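Local atomic coordinates of acyl-CoA thioester hydrolase ybgC (Escherichia coli K-12, PDB entry 3GRH), a protein that is a putative thioesterase of the outer membrane, a pectinesterase-family lipoprotein that neither binds pectin nor has pectinesterase activity. Residues Tyr109-Pro114 / Tyr133-Lys138; Ser67-Pro72 / Gln204-Thr209; Pro75-Gly80 / Asp97-Lys102; Thr90-Ala95 / Gly119-Pro124. One frame throughout, in Å; residues are numbered along the deposited sequence.

Contact 1 (Tyr109-Pro114 / Tyr133-Lys138); sequences YIAVMP and YGTGEK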
loop_
_atom_site.group_PDB
_atom_site.type_symbol
_atom_site.label_atom_id
_atom_site.label_comp_id
_atom_site.label_asym_id
_atom_site.label_seq_id
_atom_site.Cartn_x
_atom_site.Cartn_y
_atom_site.Cartn_z
ATOM N N TYR A 109 22.223 -3.370 3.850
ATOM C CA TYR A 109 21.373 -3.497 5.009
ATOM C C TYR A 109 21.629 -2.374 5.991
ATOM O O TYR A 109 22.773 -2.148 6.372
ATOM C CB TYR A 109 21.670 -4.817 5.698
ATOM C CG TYR A 109 21.277 -6.013 4.883
ATOM C CD1 TYR A 109 20.055 -6.583 5.048
ATOM C CD2 TYR A 109 22.186 -6.595 4.005
ATOM C CE1 TYR A 109 19.690 -7.663 4.308
ATOM C CE2 TYR A 109 21.815 -7.733 3.263
ATOM C CZ TYR A 109 20.537 -8.203 3.427
ATOM O OH TYR A 109 20.050 -9.334 2.785
ATOM N N ILE A 110 20.549 -1.691 6.377
ATOM C CA ILE A 110 20.590 -0.567 7.280
ATOM C C ILE A 110 19.759 -0.936 8.475
ATOM O O ILE A 110 18.558 -1.134 8.380
ATOM C CB ILE A 110 20.034 0.714 6.641
ATOM C CG1 ILE A 110 20.842 1.075 5.434
ATOM C CG2 ILE A 110 20.065 1.875 7.695
ATOM C CD1 ILE A 110 20.192 2.152 4.501
ATOM N N ALA A 111 20.409 -1.092 9.612
ATOM C CA ALA A 111 19.710 -1.381 10.893
ATOM C C ALA A 111 19.333 -0.086 11.536
ATOM O O ALA A 111 20.136 0.845 11.501
ATOM C CB ALA A 111 20.609 -2.215 11.833
ATOM N N VAL A 112 18.147 -0.016 12.124
ATOM C CA VAL A 112 17.697 1.190 12.815
ATOM C C VAL A 112 17.380 0.817 14.286
ATOM O O VAL A 112 16.587 -0.063 14.571
ATOM C CB VAL A 112 16.460 1.818 12.150
ATOM C CG1 VAL A 112 16.200 3.134 12.890
ATOM C CG2 VAL A 112 16.654 2.094 10.658
ATOM N N MET A 113 18.081 1.478 15.214
ATOM C CA MET A 113 17.938 1.242 16.630
ATOM C C MET A 113 16.638 1.843 17.123
ATOM O O MET A 113 16.121 2.792 16.564
ATOM C CB MET A 113 19.096 1.872 17.402
ATOM C CG MET A 113 20.373 1.166 17.144
ATOM S SD MET A 113 21.697 1.742 18.144
ATOM C CE MET A 113 21.152 1.328 19.814
ATOM N N PRO A 114 16.090 1.281 18.194
ATOM C CA PRO A 114 14.881 1.845 18.774
ATOM C C PRO A 114 14.989 3.362 18.993
ATOM O O PRO A 114 16.021 3.864 19.451
ATOM C CB PRO A 114 14.763 1.080 20.094
ATOM C CG PRO A 114 15.366 -0.233 19.778
ATOM C CD PRO A 114 16.524 0.047 18.879
ATOM N N TYR A 133 15.695 -2.119 8.447
ATOM C CA TYR A 133 15.037 -2.900 9.448
ATOM C C TYR A 133 15.263 -2.363 10.819
ATOM O O TYR A 133 16.347 -1.845 11.114
ATOM C CB TYR A 133 15.492 -4.333 9.360
ATOM C CG TYR A 133 16.926 -4.646 9.661
ATOM C CD1 TYR A 133 17.334 -5.114 10.905
ATOM C CD2 TYR A 133 17.893 -4.520 8.664
ATOM C CE1 TYR A 133 18.632 -5.404 11.125
ATOM C CE2 TYR A 133 19.188 -4.772 8.911
ATOM C CZ TYR A 133 19.547 -5.264 10.115
ATOM O OH TYR A 133 20.849 -5.573 10.406
ATOM N N GLY A 134 14.220 -2.477 11.616
ATOM C CA GLY A 134 14.312 -2.115 13.020
ATOM C C GLY A 134 14.879 -3.185 13.848
ATOM O O GLY A 134 14.675 -4.386 13.553
ATOM N N THR A 135 15.485 -2.760 14.947
ATOM C CA THR A 135 16.088 -3.744 15.892
ATOM C C THR A 135 15.425 -3.750 17.263
ATOM O O THR A 135 15.953 -4.383 18.230
ATOM C CB THR A 135 17.573 -3.548 15.978
ATOM O OG1 THR A 135 17.839 -2.318 16.644
ATOM C CG2 THR A 135 18.236 -3.618 14.609
ATOM N N GLY A 136 14.239 -3.178 17.346
ATOM C CA GLY A 136 13.444 -3.213 18.568
ATOM C C GLY A 136 12.764 -4.573 18.766
ATOM O O GLY A 136 12.720 -5.397 17.810
ATOM N N GLU A 137 12.173 -4.781 19.971
ATOM C CA GLU A 137 11.379 -6.036 20.239
ATOM C C GLU A 137 10.103 -6.054 19.439
ATOM O O GLU A 137 9.640 -7.132 19.015
ATOM C CB GLU A 137 11.053 -6.262 21.742
ATOM C CG GLU A 137 9.725 -7.270 22.246
ATOM C CD GLU A 137 9.741 -8.895 22.382
ATOM O OE1 GLU A 137 10.712 -9.565 22.904
ATOM O OE2 GLU A 137 8.635 -9.567 22.086
ATOM N N LYS A 138 9.522 -4.879 19.158
ATOM C CA LYS A 138 8.325 -4.794 18.350
ATOM C C LYS A 138 8.488 -3.751 17.246
ATOM O O LYS A 138 9.281 -2.821 17.390
ATOM C CB LYS A 138 7.145 -4.326 19.215
ATOM C CG LYS A 138 6.720 -5.387 20.238
ATOM C CD LYS A 138 5.590 -4.945 21.126
ATOM C CE LYS A 138 5.407 -5.839 22.343
ATOM N NZ LYS A 138 6.366 -5.537 23.471
#

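Contact 2 (Ser67-Pro72 / Gln204-Thr209); sequences SPITLP and QLQNLT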
loop_
_atom_site.group_PDB
_atom_site.type_symbol
_atom_site.label_atom_id
_atom_site.label_comp_id
_atom_site.label_asym_id
_atom_site.label_seq_id
_atom_site.Cartn_x
_atom_site.Cartn_y
_atom_site.Cartn_z
ATOM N N SER A 67 12.082 -14.737 -1.709
ATOM C CA SER A 67 12.426 -15.457 -0.522
ATOM C C SER A 67 12.204 -14.452 0.594
ATOM O O SER A 67 12.387 -13.249 0.408
ATOM C CB SER A 67 13.833 -16.025 -0.551
ATOM O OG SER A 67 14.757 -15.044 -0.873
ATOM N N PRO A 68 11.946 -14.925 1.803
ATOM C CA PRO A 68 11.845 -13.969 2.903
ATOM C C PRO A 68 13.072 -13.137 3.193
ATOM O O PRO A 68 14.217 -13.471 2.892
ATOM C CB PRO A 68 11.602 -14.836 4.121
ATOM C CG PRO A 68 11.424 -16.152 3.651
ATOM C CD PRO A 68 11.685 -16.299 2.211
ATOM N N ILE A 69 12.829 -11.985 3.781
ATOM C CA ILE A 69 13.902 -11.128 4.169
ATOM C C ILE A 69 14.830 -11.825 5.114
ATOM O O ILE A 69 14.356 -12.483 6.027
ATOM C CB ILE A 69 13.275 -9.815 4.791
ATOM C CG1 ILE A 69 12.465 -9.069 3.747
ATOM C CG2 ILE A 69 14.393 -8.920 5.366
ATOM C CD1 ILE A 69 11.526 -7.902 4.337
ATOM N N THR A 70 16.139 -11.723 4.891
ATOM C CA THR A 70 17.143 -12.417 5.688
ATOM C C THR A 70 18.098 -11.413 6.225
ATOM O O THR A 70 18.622 -10.643 5.448
ATOM C CB THR A 70 18.031 -13.327 4.823
ATOM O OG1 THR A 70 17.217 -14.215 4.064
ATOM C CG2 THR A 70 19.014 -14.123 5.700
ATOM N N LEU A 71 18.282 -11.361 7.521
ATOM C CA LEU A 71 19.177 -10.331 8.032
ATOM C C LEU A 71 20.590 -10.849 8.167
ATOM O O LEU A 71 20.799 -12.008 8.488
ATOM C CB LEU A 71 18.666 -9.882 9.374
ATOM C CG LEU A 71 17.275 -9.228 9.325
ATOM C CD1 LEU A 71 17.063 -8.695 10.761
ATOM C CD2 LEU A 71 17.035 -8.136 8.215
ATOM N N PRO A 72 21.564 -9.968 7.942
ATOM C CA PRO A 72 22.968 -10.313 7.901
ATOM C C PRO A 72 23.473 -10.397 9.300
ATOM O O PRO A 72 22.861 -9.851 10.217
ATOM C CB PRO A 72 23.557 -9.078 7.194
ATOM C CG PRO A 72 22.754 -7.964 7.744
ATOM C CD PRO A 72 21.350 -8.523 7.734
ATOM N N GLN A 204 13.382 -3.673 0.874
ATOM C CA GLN A 204 12.851 -4.532 1.895
ATOM C C GLN A 204 12.728 -3.734 3.158
ATOM O O GLN A 204 13.660 -3.054 3.527
ATOM C CB GLN A 204 13.819 -5.662 2.112
ATOM C CG GLN A 204 13.852 -6.609 0.952
ATOM C CD GLN A 204 14.830 -7.757 1.137
ATOM O OE1 GLN A 204 15.714 -7.792 2.007
ATOM N NE2 GLN A 204 14.701 -8.741 0.249
ATOM N N LEU A 205 11.571 -3.765 3.798
ATOM C CA LEU A 205 11.306 -3.080 5.100
ATOM C C LEU A 205 10.826 -4.111 6.101
ATOM O O LEU A 205 10.045 -4.951 5.767
ATOM C CB LEU A 205 10.230 -2.031 4.969
ATOM C CG LEU A 205 10.483 -0.914 4.012
ATOM C CD1 LEU A 205 9.316 0.060 3.985
ATOM C CD2 LEU A 205 11.769 -0.108 4.322
ATOM N N GLN A 206 11.390 -4.086 7.286
ATOM C CA GLN A 206 11.007 -5.037 8.315
ATOM C C GLN A 206 11.075 -4.412 9.710
ATOM O O GLN A 206 12.070 -3.767 10.034
ATOM C CB GLN A 206 11.877 -6.259 8.228
ATOM C CG GLN A 206 11.481 -7.358 9.222
ATOM C CD GLN A 206 12.125 -8.669 8.929
ATOM O OE1 GLN A 206 13.242 -8.976 9.483
ATOM N NE2 GLN A 206 11.491 -9.474 8.096
ATOM N N ASN A 207 10.102 -4.709 10.575
ATOM C CA ASN A 207 10.201 -4.458 11.991
ATOM C C ASN A 207 10.370 -2.999 12.344
ATOM O O ASN A 207 11.186 -2.589 13.154
ATOM C CB ASN A 207 11.263 -5.313 12.689
ATOM C CG ASN A 207 11.085 -5.323 14.189
ATOM O OD1 ASN A 207 9.921 -5.408 14.694
ATOM N ND2 ASN A 207 12.191 -5.397 14.912
ATOM N N LEU A 208 9.517 -2.154 11.766
ATOM C CA LEU A 208 9.516 -0.732 12.037
ATOM C C LEU A 208 8.145 -0.142 11.781
ATOM O O LEU A 208 7.265 -0.832 11.317
ATOM C CB LEU A 208 10.546 0.041 11.260
ATOM C CG LEU A 208 10.717 -0.251 9.815
ATOM C CD1 LEU A 208 9.634 0.428 9.010
ATOM C CD2 LEU A 208 12.051 0.151 9.355
ATOM N N THR A 209 7.987 1.119 12.157
ATOM C CA THR A 209 6.717 1.846 12.057
ATOM C C THR A 209 6.964 3.051 11.222
ATOM O O THR A 209 7.905 3.773 11.438
ATOM C CB THR A 209 6.163 2.281 13.433
ATOM O OG1 THR A 209 5.906 1.054 14.149
ATOM C CG2 THR A 209 4.854 3.058 13.298
HETATM O O HOH W 1 11.818 -12.059 7.444
HETATM O O HOH W 2 14.497 -11.597 9.094
HETATM O O HOH W 3 17.081 -10.023 2.633
#

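Contact 3 (Pro75-Gly80 / Asp97-Lys102); sequences PDFVVG and DAAIIK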
loop_
_atom_site.group_PDB
_atom_site.type_symbol
_atom_site.label_atom_id
_atom_site.label_comp_id
_atom_site.label_asym_id
_atom_site.label_seq_id
_atom_site.Cartn_x
_atom_site.Cartn_y
_atom_site.Cartn_z
ATOM N N PRO A 75 25.143 -5.498 10.011
ATOM C CA PRO A 75 24.658 -4.586 8.978
ATOM C C PRO A 75 25.717 -3.690 8.357
ATOM O O PRO A 75 26.809 -3.545 8.881
ATOM C CB PRO A 75 23.659 -3.726 9.726
ATOM C CG PRO A 75 24.107 -3.812 11.166
ATOM C CD PRO A 75 24.728 -5.123 11.368
ATOM N N ASP A 76 25.379 -3.107 7.213
ATOM C CA ASP A 76 26.268 -2.181 6.541
ATOM C C ASP A 76 26.285 -0.834 7.226
ATOM O O ASP A 76 27.349 -0.183 7.262
ATOM C CB ASP A 76 25.877 -2.017 5.076
ATOM C CG ASP A 76 26.044 -3.305 4.294
ATOM O OD1 ASP A 76 27.203 -3.667 4.020
ATOM O OD2 ASP A 76 25.056 -3.977 3.946
ATOM N N PHE A 77 25.123 -0.422 7.707
ATOM C CA PHE A 77 24.936 0.852 8.379
ATOM C C PHE A 77 24.006 0.677 9.559
ATOM O O PHE A 77 23.163 -0.214 9.590
ATOM C CB PHE A 77 24.310 1.855 7.427
ATOM C CG PHE A 77 25.099 2.057 6.185
ATOM C CD1 PHE A 77 26.198 2.886 6.212
ATOM C CD2 PHE A 77 24.818 1.358 5.033
ATOM C CE1 PHE A 77 27.008 3.061 5.075
ATOM C CE2 PHE A 77 25.588 1.538 3.905
ATOM C CZ PHE A 77 26.676 2.382 3.921
ATOM N N VAL A 78 24.265 1.505 10.587
ATOM C CA VAL A 78 23.441 1.527 11.777
ATOM C C VAL A 78 22.982 2.932 12.118
ATOM O O VAL A 78 23.829 3.793 12.347
ATOM C CB VAL A 78 24.141 0.982 13.000
ATOM C CG1 VAL A 78 23.146 0.949 14.136
ATOM C CG2 VAL A 78 24.675 -0.440 12.726
ATOM N N VAL A 79 21.669 3.137 12.246
ATOM C CA VAL A 79 21.111 4.434 12.564
ATOM C C VAL A 79 20.688 4.377 14.002
ATOM O O VAL A 79 20.056 3.394 14.452
ATOM C CB VAL A 79 19.912 4.755 11.657
ATOM C CG1 VAL A 79 19.363 6.088 12.023
ATOM C CG2 VAL A 79 20.257 4.729 10.168
ATOM N N GLY A 80 21.033 5.410 14.770
ATOM C CA GLY A 80 20.764 5.389 16.171
ATOM C C GLY A 80 21.053 6.725 16.771
ATOM O O GLY A 80 21.443 7.659 16.075
ATOM N N ASP A 97 21.587 7.573 1.935
ATOM C CA ASP A 97 22.543 8.214 1.079
ATOM C C ASP A 97 23.883 7.530 1.078
ATOM O O ASP A 97 24.421 7.339 0.010
ATOM C CB ASP A 97 22.696 9.670 1.477
ATOM C CG ASP A 97 21.470 10.521 1.230
ATOM O OD1 ASP A 97 20.478 10.047 0.669
ATOM O OD2 ASP A 97 21.485 11.756 1.586
ATOM N N ALA A 98 24.374 7.085 2.240
ATOM C CA ALA A 98 25.653 6.440 2.274
ATOM C C ALA A 98 25.623 5.111 1.542
ATOM O O ALA A 98 26.658 4.683 1.021
ATOM C CB ALA A 98 26.132 6.210 3.719
ATOM N N ALA A 99 24.471 4.454 1.561
ATOM C CA ALA A 99 24.309 3.210 0.830
ATOM C C ALA A 99 24.296 3.464 -0.668
ATOM O O ALA A 99 24.935 2.765 -1.468
ATOM C CB ALA A 99 23.000 2.508 1.255
ATOM N N ILE A 100 23.548 4.459 -1.079
ATOM C CA ILE A 100 23.364 4.767 -2.504
ATOM C C ILE A 100 24.648 5.229 -3.182
ATOM O O ILE A 100 24.930 4.788 -4.292
ATOM C CB ILE A 100 22.282 5.819 -2.714
ATOM C CG1 ILE A 100 20.946 5.307 -2.261
ATOM C CG2 ILE A 100 22.221 6.235 -4.231
ATOM C CD1 ILE A 100 20.403 4.158 -3.037
ATOM N N ILE A 101 25.432 6.031 -2.504
ATOM C CA ILE A 101 26.686 6.575 -3.122
ATOM C C ILE A 101 27.657 5.466 -3.489
ATOM O O ILE A 101 28.578 5.704 -4.278
ATOM C CB ILE A 101 27.343 7.707 -2.345
ATOM C CG1 ILE A 101 27.736 7.319 -0.933
ATOM C CG2 ILE A 101 26.357 8.922 -2.302
ATOM C CD1 ILE A 101 28.747 8.284 -0.208
ATOM N N LYS A 102 27.546 4.287 -2.905
ATOM C CA LYS A 102 28.466 3.191 -3.251
ATOM C C LYS A 102 28.307 2.672 -4.683
ATOM O O LYS A 102 29.208 2.038 -5.214
ATOM C CB LYS A 102 28.273 2.030 -2.299
ATOM C CG LYS A 102 28.732 2.273 -0.889
ATOM C CD LYS A 102 28.770 0.940 -0.241
ATOM C CE LYS A 102 28.864 0.975 1.264
ATOM N NZ LYS A 102 28.591 -0.446 1.724
#

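Contact 4 (Thr90-Ala95 / Gly119-Pro124); sequences TTIQAA and GTVYVP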
loop_
_atom_site.group_PDB
_atom_site.type_symbol
_atom_site.label_atom_id
_atom_site.label_comp_id
_atom_site.label_asym_id
_atom_site.label_seq_id
_atom_site.Cartn_x
_atom_site.Cartn_y
_atom_site.Cartn_z
ATOM N N THR A 90 22.854 9.294 12.274
ATOM C CA THR A 90 21.796 9.678 13.229
ATOM C C THR A 90 20.455 9.932 12.554
ATOM O O THR A 90 19.435 10.190 13.226
ATOM C CB THR A 90 22.206 10.881 14.049
ATOM O OG1 THR A 90 22.615 11.908 13.150
ATOM C CG2 THR A 90 23.391 10.491 14.990
ATOM N N THR A 91 20.457 9.953 11.240
ATOM C CA THR A 91 19.202 10.050 10.496
ATOM C C THR A 91 19.177 8.960 9.472
ATOM O O THR A 91 20.207 8.468 9.020
ATOM C CB THR A 91 18.973 11.380 9.732
ATOM O OG1 THR A 91 19.842 11.500 8.590
ATOM C CG2 THR A 91 19.116 12.533 10.619
ATOM N N ILE A 92 17.962 8.581 9.097
ATOM C CA ILE A 92 17.819 7.450 8.208
ATOM C C ILE A 92 18.182 7.846 6.799
ATOM O O ILE A 92 18.901 7.105 6.077
ATOM C CB ILE A 92 16.416 6.860 8.242
ATOM C CG1 ILE A 92 16.095 6.415 9.705
ATOM C CG2 ILE A 92 16.296 5.793 7.216
ATOM C CD1 ILE A 92 14.731 5.976 9.917
ATOM N N GLN A 93 17.844 9.081 6.426
ATOM C CA GLN A 93 18.231 9.575 5.114
ATOM C C GLN A 93 19.722 9.574 4.917
ATOM O O GLN A 93 20.179 9.220 3.836
ATOM C CB GLN A 93 17.690 10.971 4.813
ATOM C CG GLN A 93 17.894 11.433 3.413
ATOM C CD GLN A 93 17.035 10.695 2.452
ATOM O OE1 GLN A 93 15.846 10.846 2.522
ATOM N NE2 GLN A 93 17.619 9.986 1.529
ATOM N N ALA A 94 20.500 9.920 5.940
ATOM C CA ALA A 94 21.946 9.916 5.814
ATOM C C ALA A 94 22.510 8.538 5.547
ATOM O O ALA A 94 23.517 8.389 4.801
ATOM C CB ALA A 94 22.542 10.546 7.062
ATOM N N ALA A 95 21.948 7.518 6.199
ATOM C CA ALA A 95 22.384 6.161 5.982
ATOM C C ALA A 95 21.982 5.693 4.605
ATOM O O ALA A 95 22.701 4.979 3.985
ATOM C CB ALA A 95 21.767 5.200 7.049
ATOM N N GLY A 119 11.330 12.974 10.159
ATOM C CA GLY A 119 11.751 13.471 8.876
ATOM C C GLY A 119 11.450 12.470 7.786
ATOM O O GLY A 119 11.252 11.274 8.030
ATOM N N THR A 120 11.461 12.964 6.558
ATOM C CA THR A 120 11.261 12.132 5.418
ATOM C C THR A 120 12.395 11.146 5.218
ATOM O O THR A 120 13.545 11.407 5.602
ATOM C CB THR A 120 11.107 12.996 4.161
ATOM O OG1 THR A 120 12.221 13.878 4.063
ATOM C CG2 THR A 120 9.780 13.762 4.115
ATOM N N VAL A 121 12.101 10.053 4.483
ATOM C CA VAL A 121 13.158 9.110 4.044
ATOM C C VAL A 121 12.783 8.877 2.590
ATOM O O VAL A 121 11.722 8.330 2.277
ATOM C CB VAL A 121 13.094 7.810 4.787
ATOM C CG1 VAL A 121 14.104 6.820 4.222
ATOM C CG2 VAL A 121 13.331 7.999 6.279
ATOM N N TYR A 122 13.662 9.278 1.702
ATOM C CA TYR A 122 13.491 9.070 0.255
ATOM C C TYR A 122 14.562 8.084 -0.184
ATOM O O TYR A 122 15.770 8.283 0.047
ATOM C CB TYR A 122 13.703 10.354 -0.466
ATOM C CG TYR A 122 12.608 11.399 -0.392
ATOM C CD1 TYR A 122 11.436 11.201 0.355
ATOM C CD2 TYR A 122 12.807 12.610 -0.980
ATOM C CE1 TYR A 122 10.481 12.173 0.459
ATOM C CE2 TYR A 122 11.864 13.573 -0.854
ATOM C CZ TYR A 122 10.713 13.332 -0.192
ATOM O OH TYR A 122 9.727 14.345 -0.112
ATOM N N VAL A 123 14.111 6.974 -0.774
ATOM C CA VAL A 123 15.049 5.902 -1.197
ATOM C C VAL A 123 14.999 5.890 -2.707
ATOM O O VAL A 123 14.002 5.522 -3.288
ATOM C CB VAL A 123 14.678 4.516 -0.664
ATOM C CG1 VAL A 123 15.810 3.506 -0.925
ATOM C CG2 VAL A 123 14.474 4.568 0.867
ATOM N N PRO A 124 16.060 6.297 -3.362
ATOM C CA PRO A 124 16.019 6.414 -4.824
ATOM C C PRO A 124 16.189 5.124 -5.549
ATOM O O PRO A 124 16.551 4.088 -4.985
ATOM C CB PRO A 124 17.194 7.380 -5.095
ATOM C CG PRO A 124 18.100 7.092 -4.034
ATOM C CD PRO A 124 17.301 6.900 -2.833
HETATM O O HOH W 4 15.684 10.869 7.409
#

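Contact 1 (Tyr109-Pro114 / Tyr133-Lys138)
Tyr133 lays one face of its phenol ring against Ala111 on the next strand. Ala111 CA stands over the middle of the ring, 4.0 Å from its centroid and 12° off the ring normal, a CH-pi contact of nearly ideal direction. Ala111 CB continues along the same ring and lies 3.7 Å from Tyr133 CZ. The edge is met as well: Tyr109 CB comes close to the ring plane, 4.1 Å from Tyr133 CE2. Tyr133 CG is placed between the backbone N and the carbonyl carbon (chi1 65°), and this turn carries the ring across to strand 108-112 instead of along its own.

Beneath the ring the two strands pair in parallel, Ala111 beside Tyr133 and Val112 beside Gly134. Tyr133 N donates to Ile110 O at 3.0 Å, and Val112 N returns a bond of 2.8 Å to Tyr133 O. The bonding runs one residue past strand 130-134, where Thr135 N donates to Val112 O at 2.9 Å. Pro114 then closes the far end, its CG resting 3.7 Å from Gly136 CA.

Further out, Leu71 touches the Tyr133 ring and Pro75 its hydroxyl, while Asn207 ND2 bonds to both Gly134 O and Gly136 O, bridging the two carbonyls where the strand ends. Successive coils of the parallel beta-helix are joined here by two complementary means: the backbone bonds fix the register of neighbouring strands, and the aromatic face lends apolar cover to the small alanine beside it.

Contact 2 (Ser67-Pro72 / Gln204-Thr209)
Ile69 O is gripped by two waters, and both lead to the same side-chain amide, that of Gln206. Water 1 donates to Ile69 O at 2.9 Å and accepts from Gln206 NE2, while water 2 donates to both Ile69 O and Gln206 OE1. A third water, 2.7 Å from Gln204 OE1, accepts from Thr70 N; Gln204 OE1 is also bonded to Thr131 OG1. The polar links thus run through water, with no direct hydrogen bond between the two segments.

What touches directly is Ile69, whose side chain slides in alongside the two glutamines, running opposite to both. Its CG1 lies 3.8 Å from Gln204 CD, its CB 3.8 Å from Gln206 NE2, and its CD1 goes deepest, to 3.6 Å from Leu205 O. Gln206 holds CG anti to its backbone N (chi1 -176°) and stays extended, which brings the amide up beside Ile69 and Leu71. An alanine at Ile69 is likely to open a gap over the Gln204 stem and take the apolar cover from the Gln206 amide, leaving Leu205 O without its neighbour. The arrangement is that of an extended N-terminal segment lying over the outer face of a parallel beta-helix, against polar side chains from strand 204-206.

Contact 3 (Pro75-Gly80 / Asp97-Lys102)
The outer ring atoms of Phe77, CE1, CE2 and CZ, do the touching where this side chain meets the helix. Phe77 CE1 meets Ala98 CB at 3.5 Å, and on the other branch Phe77 CE2 lies 3.7 Å from Ala99 CA and 3.8 Å from Ala99 CB. The two alanines receive the ring obliquely. With CG anti to the carbonyl carbon (chi1 -57°), the phenyl group stands out from its strand toward them. Short side chains matter in such a place, since they let the ring come close to the helix backbone; Phe77 CZ is 3.7 Å from Ala98 O.

Lys102 approaches from the opposite direction. Its extended chain comes back toward Phe77 until Lys102 CE is 3.7 Å from Phe77 CZ, giving the ring an aliphatic neighbour beyond the alanines. The ammonium group passes on toward Asp76, but Lys102 NZ and Asp76 OD1 remain 4.2 Å apart, too far for a salt bridge, although the opposite charges would probably still attract. Each has a firmer partner: Lys102 NZ bonds to Gln108 OE1, and Asp76 OD2 accepts from Tyr109 N.

Within the helical turn, Ile101 N donates to Asp97 O at 3.0 Å. Around this surface contact, strand 77-79 pairs with strand 108-112 at one limit of the beta-helix, Val79 of strand 77-79 packs on Ile92 and Ala95 of helix 92-100, and Gln108 NE2 bonds to Ala99 O, tying the helix to strand 108-112 as well.

Contact 4 (Thr90-Ala95 / Gly119-Pro124)
Gln93, on the helix that covers one end of the parallel beta-helix, grips the backbone of Tyr122 with both ends of its amide. Tyr122 N donates to Gln93 OE1 at 2.8 Å, a nearly straight bond (171°), and Gln93 NE2 donates to Tyr122 O at 2.9 Å in the carbonyl plane, on a lone pair. The side chain leaves with CG anti to the backbone N (chi1 -172°) and then bends at chi2 (71°), a kink that swings the amide alongside the strand. Outside partners complete the grip: Gln93 OE1 is also bonded to Tyr167 OH, and Gln93 NE2 to Asp97 OD1. A leucine at Gln93 would probably leave the N-H and C=O of Tyr122 without these mates in a buried place.

Beside the amide, Ile92 CG2 packs on Val121 CG2 at 3.8 Å, the Ile92 branch anti to its backbone N pointing at the valine. The start of the helix is fixed by Thr91, an N-cap whose OG1 accepts from Ala94 N. In the same first turn a water accepts from Gln93 N at 3.0 Å and donates to Thr120 O at 2.9 Å.

In the fold
From the N terminus, Ser67-Pro72 opens contact 2, whose partner comes only at Gln204-Thr209; this long loop encloses the other three. Contact 3 starts at Pro75-Gly80 and closes on Asp97-Lys102, but contact 4 has meanwhile begun at Thr90-Ala95, so the two cross, both using helix 92-100. Contact 1 opens at Tyr109-Pro114 once contact 3 is complete, and crosses contact 4, which closes at Gly119-Pro124 before Tyr133-Lys138 closes contact 1. Ile100 packing on Pro124 joins contacts 3 and 4, and Gly134 N with Gln206 O probably bonds contact 1 to contact 2. Together they tie the covering helix, the first coils and the overlying N-terminal segment into one end of the beta-helix.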